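Side-chain contacts in tannase (Lactobacillus plantarum, PDB 3WA7), which hydrolyses the galloyl ester bonds of tannins and belongs to the alpha/beta-hydrolases: residues I432-N436 / H437-I441; D459-S462 / W463-G466; G290-R293 / D294-Q298. One frame throughout, in Å; residues are numbered along the deposited sequence.

Interaction 1. Residues I432-N436 / H437-I441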
loop_
_atom_site.group_PDB
_atom_site.type_symbol
_atom_site.label_atom_id
_atom_site.label_comp_id
_atom_site.label_asym_id
_atom_site.label_seq_id
_atom_site.Cartn_x
_atom_site.Cartn_y
_atom_site.Cartn_z
ATOM N N ILE A 432 -1.467 -9.236 12.071
ATOM C CA ILE A 432 -1.847 -10.355 12.923
ATOM C C ILE A 432 -2.504 -11.472 12.130
ATOM O O ILE A 432 -2.240 -12.649 12.377
ATOM C CB ILE A 432 -2.782 -9.898 14.060
ATOM C CG1 ILE A 432 -2.022 -8.938 14.980
ATOM C CG2 ILE A 432 -3.287 -11.110 14.851
ATOM C CD1 ILE A 432 -2.862 -8.368 16.111
HETATM N N MSE A 433 -3.351 -11.115 11.168
HETATM C CA MSE A 433 -4.005 -12.143 10.367
HETATM C C MSE A 433 -2.961 -12.938 9.590
HETATM O O MSE A 433 -3.086 -14.151 9.439
HETATM C CB MSE A 433 -5.022 -11.529 9.405
HETATM C CG MSE A 433 -5.899 -12.575 8.740
HETATM SE SE MSE A 433 -7.373 -11.813 7.763
HETATM C CE MSE A 433 -7.956 -10.572 9.104
ATOM N N LEU A 434 -1.925 -12.256 9.104
ATOM C CA LEU A 434 -0.865 -12.938 8.364
ATOM C C LEU A 434 -0.158 -13.936 9.275
ATOM O O LEU A 434 0.072 -15.087 8.896
ATOM C CB LEU A 434 0.146 -11.923 7.821
ATOM C CG LEU A 434 -0.328 -11.124 6.601
ATOM C CD1 LEU A 434 0.598 -9.934 6.360
ATOM C CD2 LEU A 434 -0.362 -12.041 5.381
ATOM N N GLU A 435 0.179 -13.488 10.483
ATOM C CA GLU A 435 0.854 -14.342 11.453
ATOM C C GLU A 435 -0.033 -15.529 11.817
ATOM O O GLU A 435 0.435 -16.667 11.898
ATOM C CB GLU A 435 1.197 -13.542 12.717
ATOM C CG GLU A 435 2.074 -14.295 13.720
ATOM C CD GLU A 435 1.324 -15.371 14.494
ATOM O OE1 GLU A 435 1.989 -16.236 15.109
ATOM O OE2 GLU A 435 0.074 -15.351 14.504
ATOM N N ASN A 436 -1.316 -15.252 12.036
ATOM C CA ASN A 436 -2.284 -16.279 12.402
ATOM C C ASN A 436 -2.387 -17.385 11.363
ATOM O O ASN A 436 -2.686 -18.529 11.699
ATOM C CB ASN A 436 -3.677 -15.667 12.582
ATOM C CG ASN A 436 -3.828 -14.916 13.887
ATOM O OD1 ASN A 436 -4.862 -14.296 14.128
ATOM N ND2 ASN A 436 -2.808 -14.972 14.738
ATOM N N HIS A 437 -2.162 -17.044 10.100
ATOM C CA HIS A 437 -2.262 -18.046 9.049
ATOM C C HIS A 437 -0.931 -18.635 8.606
ATOM O O HIS A 437 -0.848 -19.289 7.566
ATOM C CB HIS A 437 -3.042 -17.483 7.856
ATOM C CG HIS A 437 -4.506 -17.318 8.128
ATOM N ND1 HIS A 437 -5.019 -16.251 8.835
ATOM C CD2 HIS A 437 -5.561 -18.120 7.843
ATOM C CE1 HIS A 437 -6.324 -16.402 8.973
ATOM N NE2 HIS A 437 -6.678 -17.528 8.383
ATOM N N GLY A 438 0.107 -18.400 9.404
ATOM C CA GLY A 438 1.415 -18.963 9.117
ATOM C C GLY A 438 2.338 -18.259 8.143
ATOM O O GLY A 438 3.379 -18.812 7.782
ATOM N N TYR A 439 1.986 -17.055 7.711
ATOM C CA TYR A 439 2.844 -16.337 6.776
ATOM C C TYR A 439 3.924 -15.543 7.494
ATOM O O TYR A 439 3.736 -15.104 8.631
ATOM C CB TYR A 439 2.010 -15.401 5.895
ATOM C CG TYR A 439 0.982 -16.131 5.067
ATOM C CD1 TYR A 439 -0.358 -16.165 5.453
ATOM C CD2 TYR A 439 1.356 -16.832 3.921
ATOM C CE1 TYR A 439 -1.299 -16.874 4.721
ATOM C CE2 TYR A 439 0.419 -17.553 3.182
ATOM C CZ TYR A 439 -0.905 -17.568 3.588
ATOM O OH TYR A 439 -1.835 -18.278 2.863
ATOM N N GLY A 440 5.066 -15.382 6.831
ATOM C CA GLY A 440 6.156 -14.621 7.410
ATOM C C GLY A 440 5.786 -13.153 7.369
ATOM O O GLY A 440 5.393 -12.636 6.321
ATOM N N ILE A 441 5.899 -12.474 8.504
ATOM C CA ILE A 441 5.549 -11.064 8.563
ATOM C C ILE A 441 6.499 -10.246 9.432
ATOM O O ILE A 441 6.735 -10.561 10.599
ATOM C CB ILE A 441 4.078 -10.886 9.063
ATOM C CG1 ILE A 441 3.784 -9.414 9.367
ATOM C CG2 ILE A 441 3.828 -11.768 10.278
ATOM C CD1 ILE A 441 3.823 -8.508 8.147
#
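His437 folds back over the last turn of its helix and takes hold of Met433 O twice. Ring atom ND1 donates to Met433 O at 2.9 Å, with the oxygen close to the imidazole plane and an N-H...O angle of 162°. The backbone His437 N reaches the same oxygen at 3.1 Å, less straight and from the opposite face of the carbonyl plane. Because CG of His437 sits beside its own backbone N (chi1 -71°), ring and amide can share one acceptor, and the bond to ND1 fixes the ring's rotation and shows that ND1 carries a proton. The selenomethionine Met433 runs alongside, its CG 3.8 Å from His437 ND1.

Leu434 spreads its two methyls: CD2 lies 4.1 Å from Tyr439 CD1, and CD1 meets Ile441 CD1 at 4.0 Å, each pair of side chains crossing at about a right angle. Farther out, Leu400 touches Met433, Leu434 and Tyr439, while Trp411 and Ile413 of strand 410-414 back both Leu434 and Ile441. Asn436 OD1 accepts from Thr275 N.

Gly438, with positive phi, turns the chain: Gly438 N bonds to Glu435 O (3.1 Å) and Tyr439 N to Leu434 O (3.0 Å). This is a Schellman motif, closing helix 425-436 and leading into strand 440-444 of a beta-alpha-beta unit.

Interaction 2. Residues D459-S462 / W463-G466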
loop_
_atom_site.group_PDB
_atom_site.type_symbol
_atom_site.label_atom_id
_atom_site.label_comp_id
_atom_site.label_asym_id
_atom_site.label_seq_id
_atom_site.Cartn_x
_atom_site.Cartn_y
_atom_site.Cartn_z
ATOM N N ASP A 459 16.976 -1.146 5.967
ATOM C CA ASP A 459 16.297 -2.272 6.596
ATOM C C ASP A 459 15.491 -3.071 5.566
ATOM O O ASP A 459 15.439 -4.295 5.632
ATOM C CB ASP A 459 15.360 -1.789 7.706
ATOM C CG ASP A 459 16.106 -1.226 8.902
ATOM O OD1 ASP A 459 15.439 -0.745 9.843
ATOM O OD2 ASP A 459 17.353 -1.270 8.911
ATOM N N LEU A 460 14.860 -2.378 4.620
ATOM C CA LEU A 460 14.079 -3.062 3.593
ATOM C C LEU A 460 14.966 -3.993 2.776
ATOM O O LEU A 460 14.626 -5.151 2.568
ATOM C CB LEU A 460 13.405 -2.058 2.654
ATOM C CG LEU A 460 12.703 -2.662 1.427
ATOM C CD1 LEU A 460 11.587 -3.602 1.870
ATOM C CD2 LEU A 460 12.150 -1.547 0.551
ATOM N N PHE A 461 16.106 -3.485 2.317
ATOM C CA PHE A 461 17.023 -4.290 1.517
ATOM C C PHE A 461 17.659 -5.410 2.347
ATOM O O PHE A 461 17.988 -6.473 1.819
ATOM C CB PHE A 461 18.105 -3.399 0.892
ATOM C CG PHE A 461 17.587 -2.442 -0.161
ATOM C CD1 PHE A 461 18.441 -1.513 -0.749
ATOM C CD2 PHE A 461 16.252 -2.466 -0.561
ATOM C CE1 PHE A 461 17.975 -0.620 -1.720
ATOM C CE2 PHE A 461 15.775 -1.575 -1.532
ATOM C CZ PHE A 461 16.640 -0.653 -2.111
ATOM N N SER A 462 17.825 -5.173 3.644
ATOM C CA SER A 462 18.394 -6.190 4.525
ATOM C C SER A 462 17.395 -7.342 4.624
ATOM O O SER A 462 17.776 -8.516 4.629
ATOM C CB SER A 462 18.661 -5.610 5.917
ATOM O OG SER A 462 19.127 -6.615 6.801
ATOM N N TRP A 463 16.112 -6.994 4.701
ATOM C CA TRP A 463 15.042 -7.988 4.776
ATOM C C TRP A 463 15.005 -8.783 3.472
ATOM O O TRP A 463 14.922 -10.010 3.485
ATOM C CB TRP A 463 13.696 -7.291 5.004
ATOM C CG TRP A 463 12.492 -8.198 4.961
ATOM C CD1 TRP A 463 12.116 -9.117 5.901
ATOM C CD2 TRP A 463 11.495 -8.246 3.932
ATOM N NE1 TRP A 463 10.945 -9.733 5.522
ATOM C CE2 TRP A 463 10.542 -9.218 4.318
ATOM C CE3 TRP A 463 11.313 -7.563 2.722
ATOM C CZ2 TRP A 463 9.421 -9.523 3.533
ATOM C CZ3 TRP A 463 10.197 -7.867 1.942
ATOM C CH2 TRP A 463 9.266 -8.839 2.354
ATOM N N ILE A 464 15.070 -8.083 2.343
ATOM C CA ILE A 464 15.048 -8.755 1.051
ATOM C C ILE A 464 16.228 -9.722 0.906
ATOM O O ILE A 464 16.045 -10.881 0.534
ATOM C CB ILE A 464 15.070 -7.733 -0.113
ATOM C CG1 ILE A 464 13.743 -6.962 -0.142
ATOM C CG2 ILE A 464 15.309 -8.451 -1.442
ATOM C CD1 ILE A 464 13.646 -5.928 -1.247
ATOM N N ASP A 465 17.433 -9.251 1.211
ATOM C CA ASP A 465 18.615 -10.101 1.105
ATOM C C ASP A 465 18.521 -11.299 2.047
ATOM O O ASP A 465 19.003 -12.385 1.731
ATOM C CB ASP A 465 19.887 -9.302 1.406
ATOM C CG ASP A 465 20.182 -8.256 0.346
ATOM O OD1 ASP A 465 19.556 -8.307 -0.733
ATOM O OD2 ASP A 465 21.048 -7.392 0.587
ATOM N N GLY A 466 17.897 -11.096 3.201
ATOM C CA GLY A 466 17.743 -12.183 4.151
ATOM C C GLY A 466 16.881 -13.288 3.564
ATOM O O GLY A 466 17.167 -14.473 3.741
#
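Asp459 and Trp463 meet through the backbone, Trp463 N donating to Asp459 O at 2.9 Å in the first of four successive i to i+4 bonds. Leu460 comes next and serves two residues. Its CD1 methyl lies 4.1 Å from Trp463 CE3, on the six-membered ring of the indole, and its CG is 4.3 Å from Ile464 CD1. Trp463 carries CG anti to its backbone N (chi1 174°), which sends the indole outward, CE3 beside that methyl. Beyond the pair, Leu460 also touches Ser201 and Tyr203, and Trp463 touches His410 and Arg412, all on strands of the central sheet.

Phe461 meets Ile464 through CD2 and CD1, 4.4 Å apart, and its ring stacks edge-to-face with Tyr106. Phe461 O accepts from Asp465 N at 2.9 Å in a nearly straight bond (168°). At Ser462 the carbonyl continues the ladder, Gly466 N donating to Ser462 O at 3.0 Å.

The Asp465 carboxylate is held from outside the helix: OD2 by a salt bridge to Arg104 and a bond from Asn60, OD1 by the hydroxyls of Tyr62 and Tyr106. The chemistry is therefore divided, apolar where Leu460, Phe461 and Ile464 meet, polar at Asp465, whose negative charge these partners would be expected to stabilise.

Interaction 3. Residues G290-R293 / D294-Q298. With SO4 (sulfate ion), chain B.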
loop_
_atom_site.group_PDB
_atom_site.type_symbol
_atom_site.label_atom_id
_atom_site.label_comp_id
_atom_site.label_asym_id
_atom_site.label_seq_id
_atom_site.Cartn_x
_atom_site.Cartn_y
_atom_site.Cartn_z
ATOM N N GLY A 290 -10.260 -3.104 25.659
ATOM C CA GLY A 290 -10.048 -4.538 25.595
ATOM C C GLY A 290 -8.677 -4.991 25.143
ATOM O O GLY A 290 -7.777 -4.182 24.911
ATOM N N SER A 291 -8.526 -6.303 25.002
ATOM C CA SER A 291 -7.250 -6.878 24.605
ATOM C C SER A 291 -6.704 -6.331 23.292
ATOM O O SER A 291 -5.493 -6.140 23.160
ATOM C CB SER A 291 -7.356 -8.404 24.546
ATOM O OG SER A 291 -8.458 -8.823 23.766
ATOM N N PHE A 292 -7.573 -6.066 22.320
ATOM C CA PHE A 292 -7.084 -5.531 21.055
ATOM C C PHE A 292 -6.568 -4.108 21.241
ATOM O O PHE A 292 -5.556 -3.729 20.652
ATOM C CB PHE A 292 -8.169 -5.523 19.979
ATOM C CG PHE A 292 -7.672 -5.049 18.642
ATOM C CD1 PHE A 292 -6.863 -5.868 17.855
ATOM C CD2 PHE A 292 -7.963 -3.768 18.192
ATOM C CE1 PHE A 292 -6.351 -5.412 16.641
ATOM C CE2 PHE A 292 -7.455 -3.303 16.978
ATOM C CZ PHE A 292 -6.649 -4.124 16.203
ATOM N N ARG A 293 -7.266 -3.314 22.046
ATOM C CA ARG A 293 -6.826 -1.944 22.287
ATOM C C ARG A 293 -5.442 -1.978 22.938
ATOM O O ARG A 293 -4.578 -1.149 22.634
ATOM C CB ARG A 293 -7.806 -1.211 23.202
ATOM C CG ARG A 293 -7.438 0.251 23.423
ATOM C CD ARG A 293 -8.381 0.932 24.400
ATOM N NE ARG A 293 -8.094 2.359 24.553
ATOM C CZ ARG A 293 -8.558 3.313 23.751
ATOM N NH1 ARG A 293 -9.346 3.002 22.730
ATOM N NH2 ARG A 293 -8.237 4.582 23.973
ATOM N N ASP A 294 -5.241 -2.940 23.836
ATOM C CA ASP A 294 -3.959 -3.100 24.522
ATOM C C ASP A 294 -2.830 -3.259 23.505
ATOM O O ASP A 294 -1.733 -2.731 23.693
ATOM C CB ASP A 294 -3.975 -4.341 25.426
ATOM C CG ASP A 294 -4.728 -4.127 26.731
ATOM O OD1 ASP A 294 -5.318 -3.045 26.939
ATOM O OD2 ASP A 294 -4.722 -5.063 27.559
ATOM N N VAL A 295 -3.102 -4.000 22.433
ATOM C CA VAL A 295 -2.106 -4.241 21.395
ATOM C C VAL A 295 -1.704 -2.944 20.711
ATOM O O VAL A 295 -0.519 -2.690 20.495
ATOM C CB VAL A 295 -2.628 -5.248 20.340
ATOM C CG1 VAL A 295 -1.617 -5.408 19.211
ATOM C CG2 VAL A 295 -2.877 -6.594 21.001
ATOM N N VAL A 296 -2.690 -2.120 20.365
ATOM C CA VAL A 296 -2.399 -0.848 19.719
ATOM C C VAL A 296 -1.564 0.014 20.666
ATOM O O VAL A 296 -0.562 0.601 20.262
ATOM C CB VAL A 296 -3.694 -0.095 19.355
ATOM C CG1 VAL A 296 -3.357 1.234 18.692
ATOM C CG2 VAL A 296 -4.541 -0.949 18.427
ATOM N N ARG A 297 -1.971 0.075 21.930
ATOM C CA ARG A 297 -1.247 0.869 22.924
ATOM C C ARG A 297 0.194 0.379 23.054
ATOM O O ARG A 297 1.141 1.168 23.059
ATOM C CB ARG A 297 -1.935 0.772 24.293
ATOM C CG ARG A 297 -1.272 1.623 25.372
ATOM C CD ARG A 297 -1.852 1.372 26.770
ATOM N NE ARG A 297 -3.309 1.505 26.810
ATOM C CZ ARG A 297 -4.148 0.478 26.919
ATOM N NH1 ARG A 297 -3.679 -0.763 27.003
ATOM N NH2 ARG A 297 -5.456 0.690 26.947
ATOM N N GLN A 298 0.352 -0.933 23.154
ATOM C CA GLN A 298 1.668 -1.538 23.302
ATOM C C GLN A 298 2.572 -1.338 22.090
ATOM O O GLN A 298 3.792 -1.199 22.228
ATOM C CB GLN A 298 1.496 -3.024 23.631
ATOM C CG GLN A 298 0.955 -3.214 25.039
ATOM C CD GLN A 298 0.153 -4.485 25.235
ATOM O OE1 GLN A 298 -0.418 -4.698 26.305
ATOM N NE2 GLN A 298 0.104 -5.330 24.216
HETATM S S SO4 B . -6.175 4.311 27.184
HETATM O O1 SO4 B . -4.711 4.146 27.133
HETATM O O2 SO4 B . -6.610 5.345 26.233
HETATM O O3 SO4 B . -6.827 3.031 26.852
HETATM O O4 SO4 B . -6.569 4.714 28.549
HETATM O O HOH W 1 -7.871 -1.586 26.839
#
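Gly290 O receives Asp294 N at 3.0 Å, the first rung of helix 291-309, with Gly290 itself in the N-cap position. The i to i+4 pattern carries on through Val295 N to Ser291 O and Val296 N to Phe292 O, both longer, and tightens again at Arg297 N to Arg293 O, a 3.0 Å bond. Gly290 has positive phi (138°), a conformation open to few residues other than glycine.

Phe292 and Val296 pack one turn apart, CE2 4.0 Å from CG2, and both touch Ile428 of helix 425-436. On another side of the helix Arg293 and Arg297 converge on a sulfate, their guanidinium planes 56° apart. Arg293, extended from CG to NE, offers an edge: NE donates to sulfate O3 at 2.7 Å and NH2 to O2. Arg297 bends at chi3 (-53°), turning its own edge toward the anion, with NH2 also on O3 at 2.7 Å and NE on O1. The sulfate thus shares O3 between the two arginines, and the backbone amides of Leu332 and Ser333 bind it as well.

Arg297 has a further partner. Its NH1 forms a salt bridge with Asp294 OD1 at 2.8 Å, the nitrogen standing above the carboxylate plane while the oxygen lies in the guanidinium plane. A water links Gly290 N with Asp294 OD1 and touches Arg297 NH2 weakly. Asp294 in this way orients the second arginine and probably tempers the local positive charge.

Two arginines one helical turn apart, joined by main-chain amides at the start of helix 332-339, make an anion-binding site; the sulfate filling it probably comes from the crystallisation liquor.

Overall arrangement
Along the chain the order is interaction 3, interaction 1, interaction 2. Interactions 1 and 2 belong to the C-terminal part of the alpha/beta-hydrolase fold: helix 425-436 leads through 437-441 into strand 440-444, an outermost strand, and helix 457-468 comes next. Their centres are about 19 Å apart. Interaction 3 opens helix 291-309, its centre about 18 Å from that of interaction 1 and about 29 Å from that of interaction 2. Helix 425-436 is shared ground, since residues from interaction 3 pack on its earlier turns and interaction 1 closes it. In the sequence between interactions 1 and 2 comes His451, probably part of a catalytic triad with Ser163 and Asp419.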